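Local coordinates for protein propionate kinase (Francisella tularensis subsp. tularensis, PDB 3KHY) that probably transfers phosphate reversibly between ATP and short-chain carboxylates, making acetyl phosphate from acetate with the help of magnesium, at residues S2-L7 with K78-G83; Y152-A157 with N167-G172; F343-Q348 with T355-K360. One frame throughout, in Å; residues are numbered along the deposited sequence.

Contact 1 (S2-L7 with K78-G83)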
loop_
_atom_site.group_PDB
_atom_site.type_symbol
_atom_site.label_atom_id
_atom_site.label_comp_id
_atom_site.label_asym_id
_atom_site.label_seq_id
_atom_site.Cartn_x
_atom_site.Cartn_y
_atom_site.Cartn_z
ATOM N N SER A 2 37.029 -24.615 -8.785
ATOM C CA SER A 2 37.111 -23.168 -8.961
ATOM C C SER A 2 36.260 -22.425 -7.930
ATOM O O SER A 2 35.322 -22.985 -7.357
ATOM C CB SER A 2 36.687 -22.775 -10.376
ATOM O OG SER A 2 35.325 -23.081 -10.597
ATOM N N GLU A 3 36.599 -21.161 -7.704
ATOM C CA GLU A 3 35.932 -20.355 -6.695
ATOM C C GLU A 3 35.524 -18.986 -7.232
ATOM O O GLU A 3 36.168 -18.435 -8.124
ATOM C CB GLU A 3 36.833 -20.207 -5.465
ATOM C CG GLU A 3 37.152 -21.545 -4.786
ATOM C CD GLU A 3 38.220 -21.431 -3.709
ATOM O OE1 GLU A 3 38.538 -20.296 -3.296
ATOM O OE2 GLU A 3 38.745 -22.480 -3.277
ATOM N N ILE A 4 34.444 -18.446 -6.681
ATOM C CA ILE A 4 33.952 -17.124 -7.049
ATOM C C ILE A 4 34.035 -16.223 -5.822
ATOM O O ILE A 4 33.654 -16.629 -4.711
ATOM C CB ILE A 4 32.481 -17.185 -7.479
ATOM C CG1 ILE A 4 32.294 -18.151 -8.651
ATOM C CG2 ILE A 4 31.973 -15.793 -7.833
ATOM C CD1 ILE A 4 32.504 -17.516 -10.000
ATOM N N LEU A 5 34.541 -15.013 -6.013
ATOM C CA LEU A 5 34.592 -14.037 -4.939
ATOM C C LEU A 5 33.325 -13.208 -5.032
ATOM O O LEU A 5 33.074 -12.588 -6.054
ATOM C CB LEU A 5 35.816 -13.127 -5.088
ATOM C CG LEU A 5 35.925 -12.037 -4.026
ATOM C CD1 LEU A 5 36.002 -12.665 -2.640
ATOM C CD2 LEU A 5 37.126 -11.145 -4.285
ATOM N N VAL A 6 32.528 -13.203 -3.969
ATOM C CA VAL A 6 31.244 -12.501 -3.976
ATOM C C VAL A 6 31.312 -11.260 -3.099
ATOM O O VAL A 6 31.712 -11.337 -1.934
ATOM C CB VAL A 6 30.104 -13.421 -3.495
ATOM C CG1 VAL A 6 28.776 -12.662 -3.451
ATOM C CG2 VAL A 6 29.987 -14.621 -4.406
ATOM N N LEU A 7 30.948 -10.108 -3.659
ATOM C CA LEU A 7 31.108 -8.850 -2.937
ATOM C C LEU A 7 29.832 -8.051 -2.829
ATOM O O LEU A 7 29.022 -8.009 -3.755
ATOM C CB LEU A 7 32.149 -7.958 -3.625
ATOM C CG LEU A 7 33.548 -8.527 -3.818
ATOM C CD1 LEU A 7 34.371 -7.530 -4.627
ATOM C CD2 LEU A 7 34.210 -8.830 -2.456
ATOM N N LYS A 78 42.645 -19.945 -7.234
ATOM C CA LYS A 78 41.460 -20.741 -7.522
ATOM C C LYS A 78 40.274 -19.893 -7.978
ATOM O O LYS A 78 39.266 -20.423 -8.445
ATOM C CB LYS A 78 41.069 -21.580 -6.300
ATOM C CG LYS A 78 42.093 -22.640 -5.924
ATOM C CD LYS A 78 41.613 -23.485 -4.754
ATOM C CE LYS A 78 42.666 -24.511 -4.350
ATOM N NZ LYS A 78 42.209 -25.390 -3.241
ATOM N N ILE A 79 40.397 -18.577 -7.847
ATOM C CA ILE A 79 39.284 -17.688 -8.160
ATOM C C ILE A 79 39.161 -17.465 -9.659
ATOM O O ILE A 79 40.131 -17.098 -10.314
ATOM C CB ILE A 79 39.417 -16.337 -7.436
ATOM C CG1 ILE A 79 39.305 -16.544 -5.927
ATOM C CG2 ILE A 79 38.344 -15.364 -7.918
ATOM C CD1 ILE A 79 39.624 -15.315 -5.116
ATOM N N VAL A 80 37.962 -17.682 -10.197
ATOM C CA VAL A 80 37.743 -17.576 -11.639
ATOM C C VAL A 80 36.939 -16.339 -12.031
ATOM O O VAL A 80 36.945 -15.935 -13.188
ATOM C CB VAL A 80 37.059 -18.841 -12.201
ATOM C CG1 VAL A 80 35.686 -19.011 -11.598
ATOM C CG2 VAL A 80 36.970 -18.775 -13.715
ATOM N N ALA A 81 36.241 -15.740 -11.073
ATOM C CA ALA A 81 35.480 -14.526 -11.356
ATOM C C ALA A 81 35.039 -13.817 -10.082
ATOM O O ALA A 81 35.138 -14.372 -8.985
ATOM C CB ALA A 81 34.277 -14.840 -12.234
ATOM N N ILE A 82 34.561 -12.585 -10.245
ATOM C CA ILE A 82 34.037 -11.789 -9.137
ATOM C C ILE A 82 32.576 -11.412 -9.393
ATOM O O ILE A 82 32.243 -10.865 -10.449
ATOM C CB ILE A 82 34.855 -10.501 -8.947
ATOM C CG1 ILE A 82 36.333 -10.836 -8.734
ATOM C CG2 ILE A 82 34.319 -9.681 -7.782
ATOM C CD1 ILE A 82 37.229 -9.622 -8.752
ATOM N N GLY A 83 31.704 -11.711 -8.434
ATOM C CA GLY A 83 30.303 -11.335 -8.540
ATOM C C GLY A 83 29.958 -10.213 -7.581
ATOM O O GLY A 83 30.261 -10.301 -6.392
#
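E3 and I79 start a pairing of parallel strands, 3-7 beside 79-83, with axes 4.7 Å apart at closest approach and 17° off parallel. Backbone bonds come first. E3 uses both peptide groups: its N donates to K78 O and its O receives V80 N (2.8 Å). The next donor, L5 N, passes over V80 and reaches A81 O (3.1 Å), so three residues of 79-83 answer two of 3-7. That is a beta bulge with V80 as the extra residue. Beyond it the ladder is regular again, G83 N to L5 O and L7 N to G83 O.

Among apolar contacts, a bend at chi2 (-87°) brings I4 CD1 to 3.9 Å from both V80 CG1 and A81 CB, while L7 CD1 meets I82 CG2 at 3.8 Å. E3 OE2 lies against K78 CD (3.4 Å), with K78 NZ 4.5 Å from OE2, beyond a salt bridge.

In the actin-like fold of the family, these are central strands of the N-terminal sheet. Strand 14-20 bonds to 3-9 through I4 and V6, and strand 137-141 to 79-86 through I82. Helix 372-382 covers I4, V6 and A81; helix 118-131 packs on L7 and I82.

Contact 2 (Y152-A157 with N167-G172)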
loop_
_atom_site.group_PDB
_atom_site.type_symbol
_atom_site.label_atom_id
_atom_site.label_comp_id
_atom_site.label_asym_id
_atom_site.label_seq_id
_atom_site.Cartn_x
_atom_site.Cartn_y
_atom_site.Cartn_z
ATOM N N TYR A 152 0.597 -3.451 -15.627
ATOM C CA TYR A 152 -0.610 -3.135 -14.861
ATOM C C TYR A 152 -0.438 -3.456 -13.372
ATOM O O TYR A 152 -1.252 -3.054 -12.542
ATOM C CB TYR A 152 -1.861 -3.826 -15.432
ATOM C CG TYR A 152 -1.966 -5.312 -15.163
ATOM C CD1 TYR A 152 -2.696 -5.797 -14.080
ATOM C CD2 TYR A 152 -1.352 -6.234 -16.004
ATOM C CE1 TYR A 152 -2.797 -7.167 -13.832
ATOM C CE2 TYR A 152 -1.451 -7.596 -15.767
ATOM C CZ TYR A 152 -2.168 -8.057 -14.685
ATOM O OH TYR A 152 -2.250 -9.417 -14.463
ATOM N N ILE A 153 0.621 -4.178 -13.044
ATOM C CA ILE A 153 0.926 -4.486 -11.645
ATOM C C ILE A 153 2.037 -3.568 -11.114
ATOM O O ILE A 153 1.942 -3.054 -10.007
ATOM C CB ILE A 153 1.325 -5.962 -11.466
ATOM C CG1 ILE A 153 0.091 -6.851 -11.630
ATOM C CG2 ILE A 153 1.945 -6.182 -10.072
ATOM C CD1 ILE A 153 0.381 -8.349 -11.677
ATOM N N ALA A 154 3.062 -3.336 -11.934
ATOM C CA ALA A 154 4.242 -2.574 -11.513
ATOM C C ALA A 154 4.038 -1.059 -11.512
ATOM O O ALA A 154 4.607 -0.357 -10.676
ATOM C CB ALA A 154 5.438 -2.932 -12.383
ATOM N N GLU A 155 3.250 -0.549 -12.457
ATOM C CA GLU A 155 3.029 0.893 -12.549
ATOM C C GLU A 155 2.139 1.438 -11.432
ATOM O O GLU A 155 1.189 0.793 -11.005
ATOM C CB GLU A 155 2.448 1.271 -13.923
ATOM C CG GLU A 155 3.454 1.163 -15.069
ATOM C CD GLU A 155 2.896 1.639 -16.409
ATOM O OE1 GLU A 155 1.853 2.343 -16.438
ATOM O OE2 GLU A 155 3.509 1.305 -17.440
ATOM N N TYR A 156 2.457 2.632 -10.955
ATOM C CA TYR A 156 1.551 3.345 -10.058
ATOM C C TYR A 156 0.524 4.139 -10.874
ATOM O O TYR A 156 0.696 4.328 -12.075
ATOM C CB TYR A 156 2.341 4.286 -9.155
ATOM C CG TYR A 156 3.320 3.563 -8.247
ATOM C CD1 TYR A 156 2.881 2.595 -7.349
ATOM C CD2 TYR A 156 4.682 3.859 -8.284
ATOM C CE1 TYR A 156 3.777 1.942 -6.508
ATOM C CE2 TYR A 156 5.575 3.222 -7.449
ATOM C CZ TYR A 156 5.124 2.260 -6.570
ATOM O OH TYR A 156 6.025 1.616 -5.744
ATOM N N ALA A 157 -0.542 4.599 -10.219
ATOM C CA ALA A 157 -1.559 5.412 -10.879
ATOM C C ALA A 157 -1.208 6.891 -10.753
ATOM O O ALA A 157 -1.810 7.636 -9.965
ATOM C CB ALA A 157 -2.930 5.130 -10.287
ATOM N N ASN A 167 10.867 7.173 -14.711
ATOM C CA ASN A 167 11.080 5.789 -14.301
ATOM C C ASN A 167 10.542 5.462 -12.905
ATOM O O ASN A 167 11.078 4.593 -12.214
ATOM C CB ASN A 167 12.573 5.465 -14.375
ATOM C CG ASN A 167 13.148 5.739 -15.756
ATOM O OD1 ASN A 167 12.669 5.203 -16.755
ATOM N ND2 ASN A 167 14.165 6.591 -15.819
ATOM N N ILE A 168 9.498 6.173 -12.489
ATOM C CA ILE A 168 8.892 5.919 -11.193
ATOM C C ILE A 168 7.854 4.817 -11.334
ATOM O O ILE A 168 6.839 4.989 -12.022
ATOM C CB ILE A 168 8.242 7.186 -10.600
ATOM C CG1 ILE A 168 9.294 8.286 -10.441
ATOM C CG2 ILE A 168 7.569 6.873 -9.269
ATOM C CD1 ILE A 168 8.715 9.645 -10.095
ATOM N N ARG A 169 8.129 3.691 -10.685
ATOM C CA ARG A 169 7.262 2.501 -10.712
ATOM C C ARG A 169 7.751 1.573 -9.604
ATOM O O ARG A 169 8.778 1.832 -8.976
ATOM C CB ARG A 169 7.374 1.765 -12.055
ATOM C CG ARG A 169 8.796 1.241 -12.299
ATOM C CD ARG A 169 9.101 0.843 -13.738
ATOM N NE ARG A 169 8.408 -0.362 -14.191
ATOM C CZ ARG A 169 7.515 -0.384 -15.182
ATOM N NH1 ARG A 169 7.207 0.747 -15.807
ATOM N NH2 ARG A 169 6.925 -1.531 -15.549
ATOM N N LYS A 170 7.015 0.495 -9.364
ATOM C CA LYS A 170 7.466 -0.522 -8.439
ATOM C C LYS A 170 8.586 -1.348 -9.076
ATOM O O LYS A 170 8.421 -1.858 -10.188
ATOM C CB LYS A 170 6.299 -1.439 -8.075
ATOM C CG LYS A 170 6.719 -2.641 -7.209
ATOM C CD LYS A 170 5.506 -3.482 -6.851
ATOM C CE LYS A 170 4.807 -2.861 -5.648
ATOM N NZ LYS A 170 3.786 -3.739 -5.074
ATOM N N TYR A 171 9.719 -1.462 -8.381
ATOM C CA TYR A 171 10.801 -2.376 -8.776
ATOM C C TYR A 171 10.941 -3.559 -7.823
ATOM O O TYR A 171 11.376 -4.635 -8.225
ATOM C CB TYR A 171 12.151 -1.644 -8.832
ATOM C CG TYR A 171 12.194 -0.593 -9.903
ATOM C CD1 TYR A 171 12.460 -0.932 -11.220
ATOM C CD2 TYR A 171 11.944 0.737 -9.607
ATOM C CE1 TYR A 171 12.475 0.033 -12.226
ATOM C CE2 TYR A 171 11.966 1.705 -10.599
ATOM C CZ TYR A 171 12.232 1.347 -11.905
ATOM O OH TYR A 171 12.247 2.315 -12.897
ATOM N N GLY A 172 10.604 -3.356 -6.556
ATOM C CA GLY A 172 10.815 -4.388 -5.553
ATOM C C GLY A 172 12.291 -4.554 -5.229
ATOM O O GLY A 172 13.130 -3.818 -5.764
HETATM O O HOH W 1 1.306 -4.267 -7.126
HETATM O O HOH W 2 5.498 -0.202 -17.789
HETATM O O HOH W 3 4.245 4.263 -12.308
#
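R169 and E155 meet where a loop folds back on the C-terminal end of a helix: 152-154 closes helix 151-154, while the loop 167-172 lies between helix 160-164 and helix 175-188, leading toward H174, the probable transition-state stabiliser. The charged chains cross at a slant, carboxylate and guanidinium planes 77° apart, and E155 OE2 stops 4.1 Å from R169 NH1, short of a salt bridge. A water lying in the guanidinium plane at its edge joins them, accepting from NH1 (2.8 Å) and donating to OE2. R169 CG sits between the backbone N and the carbonyl carbon (chi1 63°), and the chain bends at chi3, which brings NH2 to 3.8 Å from A154 CB; CG itself rests on one face of the Y171 ring.

Y156 runs at about a right angle to K170. Its CE2 is 3.5 Å from R169 C, an oblique approach to the peptide, while I168 CG2 sits at the ring edge. K170 bends at chi3, its NZ bonding to T218 O and to a water that donates to I153 O. The second subunit packs here too, its D238 on Y156 and its Y244 on I168, so this turn-back forms part of the dimer interface.

One direct hydrogen bond joins the backbones, K170 N to A154 O (2.9 Å). Another water accepts from Y156 N (2.8 Å) and donates to I168 O (2.7 Å).

Contact 3 (F343-Q348 with T355-K360)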
loop_
_atom_site.group_PDB
_atom_site.type_symbol
_atom_site.label_atom_id
_atom_site.label_comp_id
_atom_site.label_asym_id
_atom_site.label_seq_id
_atom_site.Cartn_x
_atom_site.Cartn_y
_atom_site.Cartn_z
ATOM N N PHE A 343 -4.792 -22.181 6.045
ATOM C CA PHE A 343 -3.434 -22.417 6.538
ATOM C C PHE A 343 -3.491 -22.856 7.993
ATOM O O PHE A 343 -4.198 -22.253 8.805
ATOM C CB PHE A 343 -2.571 -21.141 6.452
ATOM C CG PHE A 343 -2.304 -20.670 5.041
ATOM C CD1 PHE A 343 -3.186 -19.814 4.403
ATOM C CD2 PHE A 343 -1.163 -21.079 4.364
ATOM C CE1 PHE A 343 -2.946 -19.371 3.101
ATOM C CE2 PHE A 343 -0.919 -20.654 3.060
ATOM C CZ PHE A 343 -1.808 -19.793 2.432
HETATM N N MSE A 344 -2.731 -23.893 8.330
HETATM C CA MSE A 344 -2.672 -24.388 9.707
HETATM C C MSE A 344 -1.288 -24.917 9.971
HETATM O O MSE A 344 -0.761 -25.700 9.178
HETATM C CB MSE A 344 -3.663 -25.533 9.922
HETATM C CG MSE A 344 -5.110 -25.156 9.632
HETATM SE SE MSE A 344 -5.833 -24.029 11.057
HETATM C CE MSE A 344 -5.205 -25.061 12.598
ATOM N N ILE A 345 -0.720 -24.532 11.108
ATOM C CA ILE A 345 0.649 -24.897 11.419
ATOM C C ILE A 345 0.683 -26.169 12.249
ATOM O O ILE A 345 -0.274 -26.472 12.963
ATOM C CB ILE A 345 1.345 -23.753 12.180
ATOM C CG1 ILE A 345 2.797 -23.598 11.705
ATOM C CG2 ILE A 345 1.204 -23.945 13.692
ATOM C CD1 ILE A 345 3.439 -22.310 12.125
ATOM N N ASP A 346 1.769 -26.930 12.126
ATOM C CA ASP A 346 2.035 -28.052 13.027
ATOM C C ASP A 346 3.099 -27.585 14.010
ATOM O O ASP A 346 4.213 -27.221 13.613
ATOM C CB ASP A 346 2.539 -29.275 12.255
ATOM C CG ASP A 346 2.889 -30.442 13.174
ATOM O OD1 ASP A 346 3.917 -30.363 13.884
ATOM O OD2 ASP A 346 2.132 -31.437 13.191
ATOM N N HIS A 347 2.765 -27.577 15.294
ATOM C CA HIS A 347 3.643 -26.933 16.264
ATOM C C HIS A 347 5.017 -27.582 16.421
ATOM O O HIS A 347 6.020 -26.882 16.502
ATOM C CB HIS A 347 2.929 -26.743 17.604
ATOM C CG HIS A 347 1.799 -25.762 17.525
ATOM N ND1 HIS A 347 1.999 -24.423 17.269
ATOM C CD2 HIS A 347 0.457 -25.929 17.630
ATOM C CE1 HIS A 347 0.830 -23.803 17.235
ATOM N NE2 HIS A 347 -0.121 -24.693 17.452
ATOM N N GLN A 348 5.071 -28.910 16.448
ATOM C CA GLN A 348 6.349 -29.590 16.639
ATOM C C GLN A 348 7.248 -29.413 15.398
ATOM O O GLN A 348 8.445 -29.164 15.519
ATOM C CB GLN A 348 6.124 -31.066 17.028
ATOM C CG GLN A 348 7.390 -31.911 17.180
ATOM C CD GLN A 348 8.236 -31.536 18.399
ATOM O OE1 GLN A 348 7.757 -30.882 19.331
ATOM N NE2 GLN A 348 9.503 -31.963 18.396
ATOM N N THR A 355 11.392 -28.453 6.891
ATOM C CA THR A 355 11.115 -28.068 5.509
ATOM C C THR A 355 9.636 -27.792 5.327
ATOM O O THR A 355 9.268 -26.777 4.742
ATOM C CB THR A 355 11.600 -29.142 4.535
ATOM O OG1 THR A 355 13.011 -29.273 4.698
ATOM C CG2 THR A 355 11.287 -28.751 3.075
ATOM N N PHE A 356 8.792 -28.685 5.840
ATOM C CA PHE A 356 7.353 -28.423 5.876
ATOM C C PHE A 356 6.889 -28.222 7.321
ATOM O O PHE A 356 7.228 -29.022 8.196
ATOM C CB PHE A 356 6.581 -29.579 5.248
ATOM C CG PHE A 356 6.720 -29.661 3.751
ATOM C CD1 PHE A 356 7.748 -30.389 3.174
ATOM C CD2 PHE A 356 5.821 -29.008 2.924
ATOM C CE1 PHE A 356 7.881 -30.467 1.789
ATOM C CE2 PHE A 356 5.943 -29.089 1.527
ATOM C CZ PHE A 356 6.969 -29.813 0.967
ATOM N N ILE A 357 6.123 -27.165 7.581
ATOM C CA ILE A 357 5.637 -26.907 8.948
ATOM C C ILE A 357 4.117 -26.811 9.052
ATOM O O ILE A 357 3.586 -26.432 10.098
ATOM C CB ILE A 357 6.261 -25.636 9.563
ATOM C CG1 ILE A 357 5.903 -24.398 8.729
ATOM C CG2 ILE A 357 7.778 -25.798 9.687
ATOM C CD1 ILE A 357 6.485 -23.073 9.288
ATOM N N ASN A 358 3.421 -27.158 7.975
ATOM C CA ASN A 358 1.966 -27.152 7.987
ATOM C C ASN A 358 1.411 -28.426 8.577
ATOM O O ASN A 358 2.067 -29.471 8.576
ATOM C CB ASN A 358 1.403 -27.003 6.566
ATOM C CG ASN A 358 1.987 -28.017 5.607
ATOM O OD1 ASN A 358 3.117 -27.867 5.148
ATOM N ND2 ASN A 358 1.219 -29.060 5.299
ATOM N N SER A 359 0.196 -28.355 9.093
ATOM C CA SER A 359 -0.467 -29.561 9.568
ATOM C C SER A 359 -1.179 -30.243 8.403
ATOM O O SER A 359 -1.037 -29.841 7.248
ATOM C CB SER A 359 -1.467 -29.235 10.678
ATOM O OG SER A 359 -2.556 -28.485 10.169
ATOM N N LYS A 360 -1.956 -31.271 8.721
ATOM C CA LYS A 360 -2.636 -32.078 7.724
ATOM C C LYS A 360 -3.624 -31.317 6.828
ATOM O O LYS A 360 -3.633 -31.483 5.611
ATOM C CB LYS A 360 -3.367 -33.224 8.437
ATOM C CG LYS A 360 -4.247 -34.074 7.541
ATOM C CD LYS A 360 -4.978 -35.133 8.364
ATOM C CE LYS A 360 -4.514 -36.533 8.014
ATOM N NZ LYS A 360 -4.810 -36.885 6.595
#
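S359 and M344, a selenomethionine, meet at one end of a single backbone bridge centred on I345 and N358. The bridge lies just ahead of helix 347-351, in a loop that leaves through this helix and returns to strand 365-367 at the rim of the C-terminal half of this actin-like fold.

S359 has the most surface buried. Its N donates to M344 O at 2.8 Å, from above the carbonyl plane and 35° out of it. S359 CB packs 3.8 Å from I345 O. Two conformers are modelled for this serine, so the approach of OG to M344 CB is doubtful.

I357 comes next. Its carbonyl oxygen receives D346 N at 2.8 Å in an almost straight bond, 178° at the hydrogen, and I345 CG1 lies 3.4 Å from the same oxygen. The two isoleucines also touch at their ends, CD1 to CD1 at 4.2 Å; I357, fully extended at chi2, carries its CD1 out to that point. I357 is buried against I365 and V367 of strand 365-367 and R331 of helix 328-337, which also reaches I345 through I335.

M344 contributes mainly its carbonyl, while its chain bends away at chi2 and chi3. Next to these, D346 is the N-cap of helix 347-351. With CG anti to its N (chi1 177°), OD1 accepts from K349 N.

N358 OD1 accepts from I365 N, and its ND2 donates to S359 O at 3.1 Å.

How the contacts relate
From the N terminus, contact 1 closes first: the chain runs through strands 14-20 to 49-53 and helix 59-72 before strand 79-86 returns beside strand 3-9, joining two central strands of the N-terminal sheet. Contact 2 follows strand 137-141, closing a short excursion through helix 160-164 on the dimer side and joining the end of helix 151-154 to the loop before helix 175-188. Contact 3 closes the small loop through helix 347-351, joining its start to the loop before strand 365-367, an outer strand of the second sheet. The three are in series; none nests or crosses. Nearest atoms are about 17 Å apart between contacts 1 and 2, 18 Å between 2 and 3, and 24 Å between 1 and 3.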